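Local coordinates for protein glucose-1-phosphate thymidylyltransferase (PDB 4ECM) that transfers a thymidylyl group to glucose-1-phosphate, giving dTDP-glucose and pyrophosphate, a step of dTDP-L-rhamnose biosynthesis, at residues A[47-52]-A[56-61]; A[176-181]-A[185-190]; A[241-246]-A[250-255]. All coordinates share one frame; numbering follows the deposited sequence. Where two conformers were deposited one is given.

Interaction 1 of 3, residues A[47-52]-A[56-61]; sequences KHLLPV and PMIYHA. With DAU (2'deoxy-thymidine-5'-diphospho-alpha-D-glucose), chain B; POP (pyrophosphate 2-), chain C.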
loop_
_atom_site.group_PDB
_atom_site.type_symbol
_atom_site.label_atom_id
_atom_site.label_comp_id
_atom_site.label_asym_id
_atom_site.label_seq_id
_atom_site.Cartn_x
_atom_site.Cartn_y
_atom_site.Cartn_z
ATOM N N LYS A 47 2.562 8.048 -12.431
ATOM C CA LYS A 47 3.278 9.193 -13.004
ATOM C C LYS A 47 3.033 10.525 -12.307
ATOM O O LYS A 47 3.963 11.256 -12.052
ATOM C CB LYS A 47 2.914 9.310 -14.491
ATOM C CG LYS A 47 3.342 10.603 -15.145
ATOM C CD LYS A 47 3.128 10.612 -16.657
ATOM C CE LYS A 47 1.696 10.440 -17.063
ATOM N NZ LYS A 47 1.495 10.788 -18.514
ATOM N N HIS A 48 1.782 10.776 -11.933
ATOM C CA HIS A 48 1.386 12.037 -11.355
ATOM C C HIS A 48 1.820 12.233 -9.921
ATOM O O HIS A 48 1.525 13.263 -9.342
ATOM C CB HIS A 48 -0.122 12.223 -11.522
ATOM C CG HIS A 48 -0.582 11.930 -12.912
ATOM N ND1 HIS A 48 -1.109 10.709 -13.276
ATOM C CD2 HIS A 48 -0.497 12.660 -14.049
ATOM C CE1 HIS A 48 -1.363 10.719 -14.573
ATOM N NE2 HIS A 48 -1.010 11.894 -15.063
ATOM N N LEU A 49 2.505 11.250 -9.352
ATOM C CA LEU A 49 3.050 11.390 -8.024
ATOM C C LEU A 49 4.581 11.481 -8.095
ATOM O O LEU A 49 5.249 11.546 -7.059
ATOM C CB LEU A 49 2.617 10.247 -7.116
ATOM C CG LEU A 49 1.107 10.115 -6.931
ATOM C CD1 LEU A 49 0.789 8.936 -5.977
ATOM C CD2 LEU A 49 0.481 11.438 -6.416
ATOM N N LEU A 50 5.131 11.495 -9.312
ATOM C CA LEU A 50 6.572 11.666 -9.497
ATOM C C LEU A 50 6.935 13.143 -9.302
ATOM O O LEU A 50 6.121 14.039 -9.537
ATOM C CB LEU A 50 7.001 11.215 -10.894
ATOM C CG LEU A 50 6.801 9.733 -11.238
ATOM C CD1 LEU A 50 7.299 9.458 -12.671
ATOM C CD2 LEU A 50 7.518 8.827 -10.239
ATOM N N PRO A 51 8.161 13.412 -8.879
ATOM C CA PRO A 51 8.543 14.795 -8.669
ATOM C C PRO A 51 8.591 15.654 -9.930
ATOM O O PRO A 51 9.032 15.185 -10.994
ATOM C CB PRO A 51 9.979 14.684 -8.123
ATOM C CG PRO A 51 10.100 13.328 -7.631
ATOM C CD PRO A 51 9.202 12.477 -8.440
ATOM N N VAL A 52 8.112 16.890 -9.785
ATOM C CA VAL A 52 8.241 17.946 -10.781
ATOM C C VAL A 52 8.648 19.164 -9.938
ATOM O O VAL A 52 7.800 19.858 -9.341
ATOM C CB VAL A 52 6.974 18.197 -11.573
ATOM C CG1 VAL A 52 7.135 19.467 -12.421
ATOM C CG2 VAL A 52 6.642 16.953 -12.468
ATOM N N PRO A 56 5.191 16.744 -5.891
ATOM C CA PRO A 56 4.690 15.700 -6.770
ATOM C C PRO A 56 3.970 16.372 -7.924
ATOM O O PRO A 56 3.330 17.395 -7.721
ATOM C CB PRO A 56 3.681 14.953 -5.913
ATOM C CG PRO A 56 3.947 15.333 -4.555
ATOM C CD PRO A 56 4.646 16.640 -4.537
ATOM N N MET A 57 4.070 15.799 -9.110
ATOM C CA MET A 57 3.488 16.374 -10.314
ATOM C C MET A 57 2.051 16.875 -10.137
ATOM O O MET A 57 1.719 17.957 -10.591
ATOM C CB MET A 57 3.537 15.331 -11.433
ATOM C CG MET A 57 3.010 15.779 -12.795
ATOM S SD MET A 57 3.018 14.438 -14.025
ATOM C CE MET A 57 4.741 13.852 -13.987
ATOM N N ILE A 58 1.217 16.095 -9.458
ATOM C CA ILE A 58 -0.205 16.436 -9.329
ATOM C C ILE A 58 -0.480 17.697 -8.512
ATOM O O ILE A 58 -1.527 18.330 -8.693
ATOM C CB ILE A 58 -1.033 15.216 -8.826
ATOM C CG1 ILE A 58 -2.526 15.404 -9.126
ATOM C CG2 ILE A 58 -0.758 14.914 -7.365
ATOM C CD1 ILE A 58 -3.324 14.156 -8.885
ATOM N N TYR A 59 0.448 18.078 -7.628
ATOM C CA TYR A 59 0.263 19.290 -6.825
ATOM C C TYR A 59 0.134 20.522 -7.704
ATOM O O TYR A 59 -0.550 21.463 -7.339
ATOM C CB TYR A 59 1.423 19.525 -5.855
ATOM C CG TYR A 59 1.339 18.830 -4.512
ATOM C CD1 TYR A 59 0.680 17.617 -4.359
ATOM C CD2 TYR A 59 2.010 19.352 -3.402
ATOM C CE1 TYR A 59 0.642 16.970 -3.124
ATOM C CE2 TYR A 59 1.980 18.708 -2.169
ATOM C CZ TYR A 59 1.297 17.516 -2.043
ATOM O OH TYR A 59 1.254 16.884 -0.831
ATOM N N HIS A 60 0.809 20.522 -8.844
ATOM C CA HIS A 60 0.780 21.676 -9.742
ATOM C C HIS A 60 -0.640 21.947 -10.242
ATOM O O HIS A 60 -1.079 23.086 -10.234
ATOM C CB HIS A 60 1.759 21.505 -10.913
ATOM C CG HIS A 60 3.192 21.456 -10.489
ATOM N ND1 HIS A 60 4.020 22.556 -10.533
ATOM C CD2 HIS A 60 3.931 20.452 -9.953
ATOM C CE1 HIS A 60 5.216 22.225 -10.074
ATOM N NE2 HIS A 60 5.186 20.956 -9.703
ATOM N N ALA A 61 -1.351 20.891 -10.624
ATOM C CA ALA A 61 -2.710 21.017 -11.129
ATOM C C ALA A 61 -3.653 21.501 -10.029
ATOM O O ALA A 61 -4.528 22.360 -10.260
ATOM C CB ALA A 61 -3.173 19.696 -11.708
HETATM O O6 DAU B . -0.445 16.946 -23.414
HETATM C C6 DAU B . -1.348 17.537 -24.351
HETATM C C5 DAU B . -1.964 16.452 -25.222
HETATM O O5 DAU B . -2.579 15.506 -24.353
HETATM C C4 DAU B . -2.984 17.028 -26.211
HETATM O O4 DAU B . -2.354 17.907 -27.134
HETATM C C3 DAU B . -3.707 15.937 -26.996
HETATM O O3 DAU B . -4.732 16.550 -27.807
HETATM C C2 DAU B . -4.313 14.947 -25.994
HETATM O O2 DAU B . -4.919 13.831 -26.674
HETATM C C1 DAU B . -3.260 14.435 -25.019
HETATM O O1 DAU B . -2.322 13.633 -25.728
HETATM P P2 DAU B . -1.433 12.527 -24.960
HETATM O O3P DAU B . -0.312 13.182 -24.188
HETATM O O4P DAU B . -1.148 11.438 -25.956
HETATM O OPP DAU B . -2.470 11.973 -23.848
HETATM P P DAU B . -2.058 10.843 -22.781
HETATM O O1P DAU B . -0.593 10.988 -22.446
HETATM O O2P DAU B . -2.601 9.545 -23.256
HETATM O "O5'" DAU B . -2.877 11.295 -21.466
HETATM C "C5'" DAU B . -2.476 12.456 -20.768
HETATM C "C4'" DAU B . -3.032 12.554 -19.347
HETATM O "O4'" DAU B . -4.402 12.177 -19.228
HETATM C "C3'" DAU B . -2.241 11.746 -18.342
HETATM O "O3'" DAU B . -1.871 12.671 -17.315
HETATM C "C2'" DAU B . -3.192 10.702 -17.808
HETATM C "C1'" DAU B . -4.568 11.207 -18.215
HETATM N N11 DAU B . -5.462 10.217 -18.839
HETATM C C61 DAU B . -5.020 9.568 -20.020
HETATM C C51 DAU B . -5.635 8.413 -20.462
HETATM C C5A DAU B . -5.224 7.793 -21.782
HETATM C C21 DAU B . -6.389 9.546 -18.020
HETATM O O21 DAU B . -6.750 10.124 -16.865
HETATM N N31 DAU B . -7.016 8.414 -18.424
HETATM C C41 DAU B . -6.682 7.815 -19.597
HETATM O O41 DAU B . -7.302 6.675 -19.976
HETATM P P1 POP C . 1.443 6.154 -20.974
HETATM O O1 POP C . 1.054 4.735 -21.299
HETATM O O2 POP C . 2.921 6.266 -20.710
HETATM O O3 POP C . 1.086 7.009 -22.159
HETATM O O POP C . 0.624 6.620 -19.656
HETATM P P2 POP C . -0.218 8.005 -19.589
HETATM O O4 POP C . 0.660 9.127 -20.095
HETATM O O5 POP C . -0.596 8.291 -18.158
HETATM O O6 POP C . -1.464 7.936 -20.463
#
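Met57 lies obliquely across both Lys47 and His48. Its CG is anti to the backbone N (chi1 -178°) and the chain stays extended until chi3 folds the methyl back, so that CE rests 3.7 Å from Lys47 CG while SD passes 3.9 Å from His48 CD2, approaching the imidazole obliquely. Val52 meets the root of the same side chain, its CG2 on Met57 CB. Farther along the helix, His60 points the edge of its ring at the Val52 carbonyl: NE2 donates to O over 2.9 Å, with the oxygen close to the ring plane. Leu49 runs alongside Ile58 in the same direction, CD2 against CG2. Two backbone bonds tie the helix start to the incoming loop, Met57 N to Leu50 O (2.7 Å) and Ile58 N to His48 O. The same His48 turns its ring to the ligand: NE2 shares a short 2.5 Å hydrogen bond with DAU O3', at the ring edge. Lys47 NZ reaches pyrophosphate O4 while also pairing with Asp132. After a single antiparallel, non-hydrogen-bonded pair, Pro51 with Pro56, whose side chains diverge, helix 57-67 packs behind the 3-10 turn 47-49, which supplies Lys47 and His48 to the nucleotidyltransferase active site.

Interaction 2 of 3, residues A[176-181]-A[185-190]; sequences IIEIEE and EPKSSY. With DAU (2'deoxy-thymidine-5'-diphospho-alpha-D-glucose), chain B.
Lys187 reaches toward the side chains of Glu178 and Glu180 on strand 175-181. Its CB is directed toward the strand, and with CG anti to the carbonyl carbon (chi1 -68°) the chain sets off beside its own backbone N. CG makes the closest approach to Glu178, 4.0 Å from OE1, the two side chains crossing at about a right angle; this is a loose and doubtful touch, since Glu178 has a second conformer. A bend at chi2 (-79°) carries the chain on, CD and CE serving only as a path to NZ, where the polar contacts lie, and a second bend at chi4 (-66°) sets NZ near Glu180. There the ammonium nitrogen stands 4.3 Å from Glu180 OE1, too far for a salt bridge, and a water fills the step: it accepts from Lys187 NZ at 2.9 Å and donates to Glu180 OE1 at 2.8 Å. The same water gives its other proton to the carbonyl oxygen of Glu185. Two more waters join the segments, one linking Lys187 N to Glu180 OE1 and one linking Glu185 N to Glu180 OE2. Both carboxylate oxygens of Glu180 are therefore bound to the loop through solvent, and the attraction between the charges is probably softened by it. Beyond this bridge, Ser188 OG accepts from Tyr190 N over 3.1 Å, an ST turn that leads the loop into strand 190-198, and it also bonds to Ala169 O. Next to Glu180, Glu181 grips the sugar: DAU O3 donates to its OE1 and DAU O2 to its OE2, each at 2.8 Å, and OE1 is also hydrogen-bonded to Thr220 OG1. The arrangement is a water-mediated surface link between a sheet strand and the loop that follows it, beside a bidentate carboxylate clasp of vicinal hydroxyls in the glucose pocket.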
loop_
_atom_site.group_PDB
_atom_site.type_symbol
_atom_site.label_atom_id
_atom_site.label_comp_id
_atom_site.label_asym_id
_atom_site.label_seq_id
_atom_site.Cartn_x
_atom_site.Cartn_y
_atom_site.Cartn_z
ATOM N N ILE A 176 -10.273 28.883 -35.503
ATOM C CA ILE A 176 -9.896 27.466 -35.585
ATOM C C ILE A 176 -10.802 26.784 -36.610
ATOM O O ILE A 176 -12.021 26.779 -36.471
ATOM C CB ILE A 176 -10.010 26.720 -34.245
ATOM C CG1 ILE A 176 -9.076 27.309 -33.212
ATOM C CG2 ILE A 176 -9.623 25.276 -34.413
ATOM C CD1 ILE A 176 -9.024 26.489 -31.920
ATOM N N ILE A 177 -10.193 26.220 -37.646
ATOM C CA ILE A 177 -10.930 25.544 -38.716
ATOM C C ILE A 177 -11.188 24.107 -38.303
ATOM O O ILE A 177 -12.282 23.604 -38.498
ATOM C CB ILE A 177 -10.172 25.590 -40.055
ATOM C CG1 ILE A 177 -9.872 27.043 -40.433
ATOM C CG2 ILE A 177 -10.975 24.882 -41.165
ATOM C CD1 ILE A 177 -11.114 27.951 -40.501
ATOM N N GLU A 178 -10.175 23.459 -37.737
ATOM C CA GLU A 178 -10.301 22.091 -37.251
ATOM C C GLU A 178 -9.117 21.727 -36.363
ATOM O O GLU A 178 -8.072 22.374 -36.398
ATOM C CB GLU A 178 -10.466 21.085 -38.411
ATOM C CG GLU A 178 -9.371 21.087 -39.477
ATOM C CD GLU A 178 -8.051 20.484 -39.005
ATOM O OE1 GLU A 178 -7.163 20.238 -39.850
ATOM O OE2 GLU A 178 -7.903 20.240 -37.795
ATOM N N ILE A 179 -9.310 20.710 -35.532
ATOM C CA ILE A 179 -8.258 20.218 -34.670
ATOM C C ILE A 179 -7.993 18.801 -35.142
ATOM O O ILE A 179 -8.916 18.072 -35.493
ATOM C CB ILE A 179 -8.639 20.228 -33.196
ATOM C CG1 ILE A 179 -8.916 21.656 -32.728
ATOM C CG2 ILE A 179 -7.515 19.619 -32.357
ATOM C CD1 ILE A 179 -9.551 21.730 -31.337
ATOM N N GLU A 180 -6.727 18.421 -35.185
ATOM C CA GLU A 180 -6.343 17.087 -35.612
ATOM C C GLU A 180 -5.403 16.470 -34.556
ATOM O O GLU A 180 -4.431 17.092 -34.122
ATOM C CB GLU A 180 -5.697 17.170 -36.995
ATOM C CG GLU A 180 -5.282 15.841 -37.590
ATOM C CD GLU A 180 -4.765 15.957 -39.035
ATOM O OE1 GLU A 180 -4.664 17.095 -39.580
ATOM O OE2 GLU A 180 -4.448 14.886 -39.610
ATOM N N GLU A 181 -5.709 15.251 -34.141
ATOM C CA GLU A 181 -4.942 14.571 -33.114
ATOM C C GLU A 181 -3.706 13.901 -33.707
ATOM O O GLU A 181 -3.818 13.080 -34.595
ATOM C CB GLU A 181 -5.826 13.542 -32.391
ATOM C CG GLU A 181 -5.148 12.815 -31.230
ATOM C CD GLU A 181 -4.784 13.730 -30.050
ATOM O OE1 GLU A 181 -5.323 14.866 -29.958
ATOM O OE2 GLU A 181 -3.967 13.288 -29.201
ATOM N N GLU A 185 1.332 15.053 -40.660
ATOM C CA GLU A 185 1.653 16.277 -41.384
ATOM C C GLU A 185 0.862 17.427 -40.774
ATOM O O GLU A 185 -0.213 17.794 -41.271
ATOM C CB GLU A 185 1.292 16.115 -42.864
ATOM C CG GLU A 185 2.222 15.151 -43.619
ATOM C CD GLU A 185 1.799 14.920 -45.080
ATOM O OE1 GLU A 185 0.609 15.146 -45.408
ATOM O OE2 GLU A 185 2.659 14.487 -45.892
ATOM N N PRO A 186 1.389 18.002 -39.694
ATOM C CA PRO A 186 0.675 19.077 -38.991
ATOM C C PRO A 186 0.375 20.287 -39.856
ATOM O O PRO A 186 1.219 20.703 -40.629
ATOM C CB PRO A 186 1.633 19.468 -37.848
ATOM C CG PRO A 186 2.671 18.353 -37.771
ATOM C CD PRO A 186 2.716 17.707 -39.110
ATOM N N LYS A 187 -0.823 20.844 -39.727
ATOM C CA LYS A 187 -1.189 22.053 -40.476
ATOM C C LYS A 187 -0.515 23.289 -39.873
ATOM O O LYS A 187 -0.379 24.301 -40.534
ATOM C CB LYS A 187 -2.703 22.278 -40.417
ATOM C CG LYS A 187 -3.565 21.246 -41.159
ATOM C CD LYS A 187 -3.594 21.514 -42.660
ATOM C CE LYS A 187 -4.509 20.532 -43.406
ATOM N NZ LYS A 187 -3.990 19.135 -43.351
ATOM N N SER A 188 -0.130 23.211 -38.601
ATOM C CA SER A 188 0.468 24.345 -37.909
ATOM C C SER A 188 1.310 23.827 -36.764
ATOM O O SER A 188 1.438 22.624 -36.597
ATOM C CB SER A 188 -0.641 25.217 -37.308
ATOM O OG SER A 188 -1.181 24.596 -36.136
ATOM N N SER A 189 1.850 24.740 -35.956
ATOM C CA SER A 189 2.590 24.357 -34.757
ATOM C C SER A 189 1.809 24.714 -33.469
ATOM O O SER A 189 2.379 24.736 -32.369
ATOM C CB SER A 189 3.987 24.983 -34.755
ATOM O OG SER A 189 3.906 26.379 -34.750
ATOM N N TYR A 190 0.507 24.964 -33.609
ATOM C CA TYR A 190 -0.341 25.268 -32.454
ATOM C C TYR A 190 -0.846 24.008 -31.762
ATOM O O TYR A 190 -1.800 23.400 -32.221
ATOM C CB TYR A 190 -1.564 26.081 -32.863
ATOM C CG TYR A 190 -1.279 27.484 -33.360
ATOM C CD1 TYR A 190 -0.862 28.496 -32.488
ATOM C CD2 TYR A 190 -1.494 27.817 -34.694
ATOM C CE1 TYR A 190 -0.622 29.812 -32.960
ATOM C CE2 TYR A 190 -1.266 29.112 -35.172
ATOM C CZ TYR A 190 -0.831 30.105 -34.314
ATOM O OH TYR A 190 -0.631 31.383 -34.836
HETATM O O6 DAU B . -0.445 16.946 -23.414
HETATM C C6 DAU B . -1.348 17.537 -24.351
HETATM C C5 DAU B . -1.964 16.452 -25.222
HETATM O O5 DAU B . -2.579 15.506 -24.353
HETATM C C4 DAU B . -2.984 17.028 -26.211
HETATM O O4 DAU B . -2.354 17.907 -27.134
HETATM C C3 DAU B . -3.707 15.937 -26.996
HETATM O O3 DAU B . -4.732 16.550 -27.807
HETATM C C2 DAU B . -4.313 14.947 -25.994
HETATM O O2 DAU B . -4.919 13.831 -26.674
HETATM C C1 DAU B . -3.260 14.435 -25.019
HETATM O O1 DAU B . -2.322 13.633 -25.728
HETATM P P2 DAU B . -1.433 12.527 -24.960
HETATM O O3P DAU B . -0.312 13.182 -24.188
HETATM O O4P DAU B . -1.148 11.438 -25.956
HETATM O OPP DAU B . -2.470 11.973 -23.848
HETATM P P DAU B . -2.058 10.843 -22.781
HETATM O O1P DAU B . -0.593 10.988 -22.446
HETATM O O2P DAU B . -2.601 9.545 -23.256
HETATM O "O5'" DAU B . -2.877 11.295 -21.466
HETATM C "C5'" DAU B . -2.476 12.456 -20.768
HETATM C "C4'" DAU B . -3.032 12.554 -19.347
HETATM O "O4'" DAU B . -4.402 12.177 -19.228
HETATM C "C3'" DAU B . -2.241 11.746 -18.342
HETATM O "O3'" DAU B . -1.871 12.671 -17.315
HETATM C "C2'" DAU B . -3.192 10.702 -17.808
HETATM C "C1'" DAU B . -4.568 11.207 -18.215
HETATM N N11 DAU B . -5.462 10.217 -18.839
HETATM C C61 DAU B . -5.020 9.568 -20.020
HETATM C C51 DAU B . -5.635 8.413 -20.462
HETATM C C5A DAU B . -5.224 7.793 -21.782
HETATM C C21 DAU B . -6.389 9.546 -18.020
HETATM O O21 DAU B . -6.750 10.124 -16.865
HETATM N N31 DAU B . -7.016 8.414 -18.424
HETATM C C41 DAU B . -6.682 7.815 -19.597
HETATM O O41 DAU B . -7.302 6.675 -19.976
HETATM O O HOH W 1 -2.807 19.464 -38.351
HETATM O O HOH W 2 -1.629 14.411 -41.012
HETATM O O HOH W 3 -2.823 17.085 -41.637
#

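Interaction 3 of 3, residues A[241-246]-A[250-255]; sequences WTDAGT and LQRANA
The guanidinium of Arg252 is approached obliquely by Thr242 OG1, 3.0 Å from NH2, and by Asp243 OD1, which sits well out of its plane and can interact at most through charge, at 4.4 Å from NH2; both approaches are doubtful, because Arg252 and Asp243 each have a second conformer. They lie in a strand–turn–helix connection: strand 241-243 leads through a turn to Thr246, the N-cap of helix 247-256, whose OG1 is hydrogen-bonded to Ser249 OG, and the strand and helix axes run at 144°, 7.9 Å apart at closest approach. The Asp243 carboxylate is met from above its plane, where Gly245 N donates to OD2 over 3.1 Å, an Asx turn, while OD1 forms a salt bridge with Arg165 and OD2 also bonds to Ser249. Inside the bend, Thr242 CG2 meets Ala253 CB at 3.6 Å, and Ala244 CB packs against Ala253 CB and Leu250 CD1. With OG1 anti to the backbone N (chi1 -174°), Thr242 turns its hydroxyl forward onto the carbonyl oxygen of the next residue, Asp243, in the carbonyl plane. Leu250 N bonds to Thr246 O at 2.8 Å. Leu250 O takes two donors from opposite faces of its plane, Asn254 N and Asn254 ND2.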
loop_
_atom_site.group_PDB
_atom_site.type_symbol
_atom_site.label_atom_id
_atom_site.label_comp_id
_atom_site.label_asym_id
_atom_site.label_seq_id
_atom_site.Cartn_x
_atom_site.Cartn_y
_atom_site.Cartn_z
ATOM N N TRP A 241 5.065 25.909 -21.217
ATOM C CA TRP A 241 4.193 24.768 -21.075
ATOM C C TRP A 241 4.907 23.513 -21.530
ATOM O O TRP A 241 5.637 23.517 -22.526
ATOM C CB TRP A 241 2.951 24.934 -21.946
ATOM C CG TRP A 241 2.091 23.694 -22.035
ATOM C CD1 TRP A 241 1.125 23.303 -21.157
ATOM C CD2 TRP A 241 2.121 22.693 -23.058
ATOM N NE1 TRP A 241 0.552 22.122 -21.563
ATOM C CE2 TRP A 241 1.137 21.727 -22.729
ATOM C CE3 TRP A 241 2.860 22.529 -24.232
ATOM C CZ2 TRP A 241 0.901 20.602 -23.506
ATOM C CZ3 TRP A 241 2.611 21.412 -25.024
ATOM C CH2 TRP A 241 1.640 20.460 -24.651
ATOM N N THR A 242 4.682 22.430 -20.813
ATOM C CA THR A 242 5.233 21.168 -21.223
ATOM C C THR A 242 4.401 20.021 -20.699
ATOM O O THR A 242 3.721 20.132 -19.666
ATOM C CB THR A 242 6.652 20.940 -20.685
ATOM O OG1 THR A 242 7.176 19.725 -21.248
ATOM C CG2 THR A 242 6.648 20.825 -19.140
ATOM N N ASP A 243 4.398 18.930 -21.443
ATOM C CA ASP A 243 3.802 17.735 -20.943
ATOM C C ASP A 243 4.923 17.136 -20.094
ATOM O O ASP A 243 6.086 17.588 -20.112
ATOM C CB ASP A 243 3.458 16.750 -22.052
ATOM C CG ASP A 243 4.702 16.153 -22.686
ATOM O OD1 ASP A 243 5.404 16.893 -23.379
ATOM O OD2 ASP A 243 4.968 14.955 -22.496
ATOM N N ALA A 244 4.585 16.150 -19.307
ATOM C CA ALA A 244 5.613 15.454 -18.515
ATOM C C ALA A 244 5.500 13.951 -18.627
ATOM O O ALA A 244 5.819 13.253 -17.684
ATOM C CB ALA A 244 5.532 15.890 -17.062
ATOM N N GLY A 245 5.088 13.464 -19.797
ATOM C CA GLY A 245 4.839 12.028 -20.030
ATOM C C GLY A 245 5.932 11.208 -20.704
ATOM O O GLY A 245 5.725 10.026 -20.975
ATOM N N THR A 246 7.085 11.832 -20.976
ATOM C CA THR A 246 8.245 11.158 -21.557
ATOM C C THR A 246 9.426 11.496 -20.673
ATOM O O THR A 246 9.413 12.512 -19.978
ATOM C CB THR A 246 8.565 11.671 -22.982
ATOM O OG1 THR A 246 8.912 13.059 -22.911
ATOM C CG2 THR A 246 7.356 11.475 -23.960
ATOM N N LEU A 250 9.655 15.034 -18.907
ATOM C CA LEU A 250 9.563 15.017 -17.440
ATOM C C LEU A 250 10.763 15.770 -16.859
ATOM O O LEU A 250 10.632 16.561 -15.926
ATOM C CB LEU A 250 9.531 13.574 -16.902
ATOM C CG LEU A 250 9.645 13.386 -15.388
ATOM C CD1 LEU A 250 8.461 14.032 -14.646
ATOM C CD2 LEU A 250 9.744 11.898 -15.053
ATOM N N GLN A 251 11.940 15.496 -17.398
ATOM C CA GLN A 251 13.159 16.187 -16.950
ATOM C C GLN A 251 13.078 17.682 -17.233
ATOM O O GLN A 251 13.513 18.500 -16.416
ATOM C CB GLN A 251 14.388 15.587 -17.601
ATOM C CG GLN A 251 14.673 14.153 -17.159
ATOM C CD GLN A 251 14.909 14.029 -15.670
ATOM O OE1 GLN A 251 15.427 14.952 -15.030
ATOM N NE2 GLN A 251 14.545 12.875 -15.104
ATOM N N ARG A 252 12.508 18.038 -18.381
ATOM C CA ARG A 252 12.341 19.441 -18.760
ATOM C C ARG A 252 11.418 20.131 -17.765
ATOM O O ARG A 252 11.720 21.216 -17.272
ATOM C CB ARG A 252 11.726 19.531 -20.150
ATOM C CG ARG A 252 11.639 20.936 -20.745
ATOM C CD ARG A 252 10.733 20.878 -21.955
ATOM N NE ARG A 252 11.054 19.697 -22.747
ATOM C CZ ARG A 252 10.195 19.060 -23.527
ATOM N NH1 ARG A 252 10.603 17.988 -24.193
ATOM N NH2 ARG A 252 8.934 19.481 -23.615
ATOM N N ALA A 253 10.292 19.492 -17.472
ATOM C CA ALA A 253 9.319 20.037 -16.519
ATOM C C ALA A 253 10.011 20.263 -15.174
ATOM O O ALA A 253 9.819 21.299 -14.536
ATOM C CB ALA A 253 8.124 19.082 -16.362
ATOM N N ASN A 254 10.820 19.294 -14.742
ATOM C CA ASN A 254 11.571 19.463 -13.502
ATOM C C ASN A 254 12.470 20.691 -13.500
ATOM O O ASN A 254 12.476 21.444 -12.516
ATOM C CB ASN A 254 12.402 18.221 -13.140
ATOM C CG ASN A 254 11.608 17.218 -12.351
ATOM O OD1 ASN A 254 11.632 17.251 -11.126
ATOM N ND2 ASN A 254 10.850 16.359 -13.034
ATOM N N ALA A 255 13.211 20.897 -14.586
ATOM C CA ALA A 255 14.108 22.045 -14.682
ATOM C C ALA A 255 13.289 23.338 -14.678
ATOM O O ALA A 255 13.614 24.276 -13.962
ATOM C CB ALA A 255 14.995 21.970 -15.943
#

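How the interactions relate
Interactions 1 and 3 touch each other on the same side of the chain's centre, their centres 11 Å apart. Met57 CE of interaction 1 reaches into interaction 3, 3.8 Å from Ala244 CB and from Leu250 CD1, and Asn254 ND2 probably donates to Pro51 O over 3.0 Å. Both also touch the second subunit, so this block reaches a subunit interface. Interaction 2 stands apart, its centre about 29 Å from that of interaction 1 and 22 Å from that of interaction 3. dTDP-glucose spans the gap: His48 binds its deoxyribose and Glu181 its glucose, while Lys47 binds the separate pyrophosphate, and Trp241 of interaction 3 touches the same dTDP-glucose.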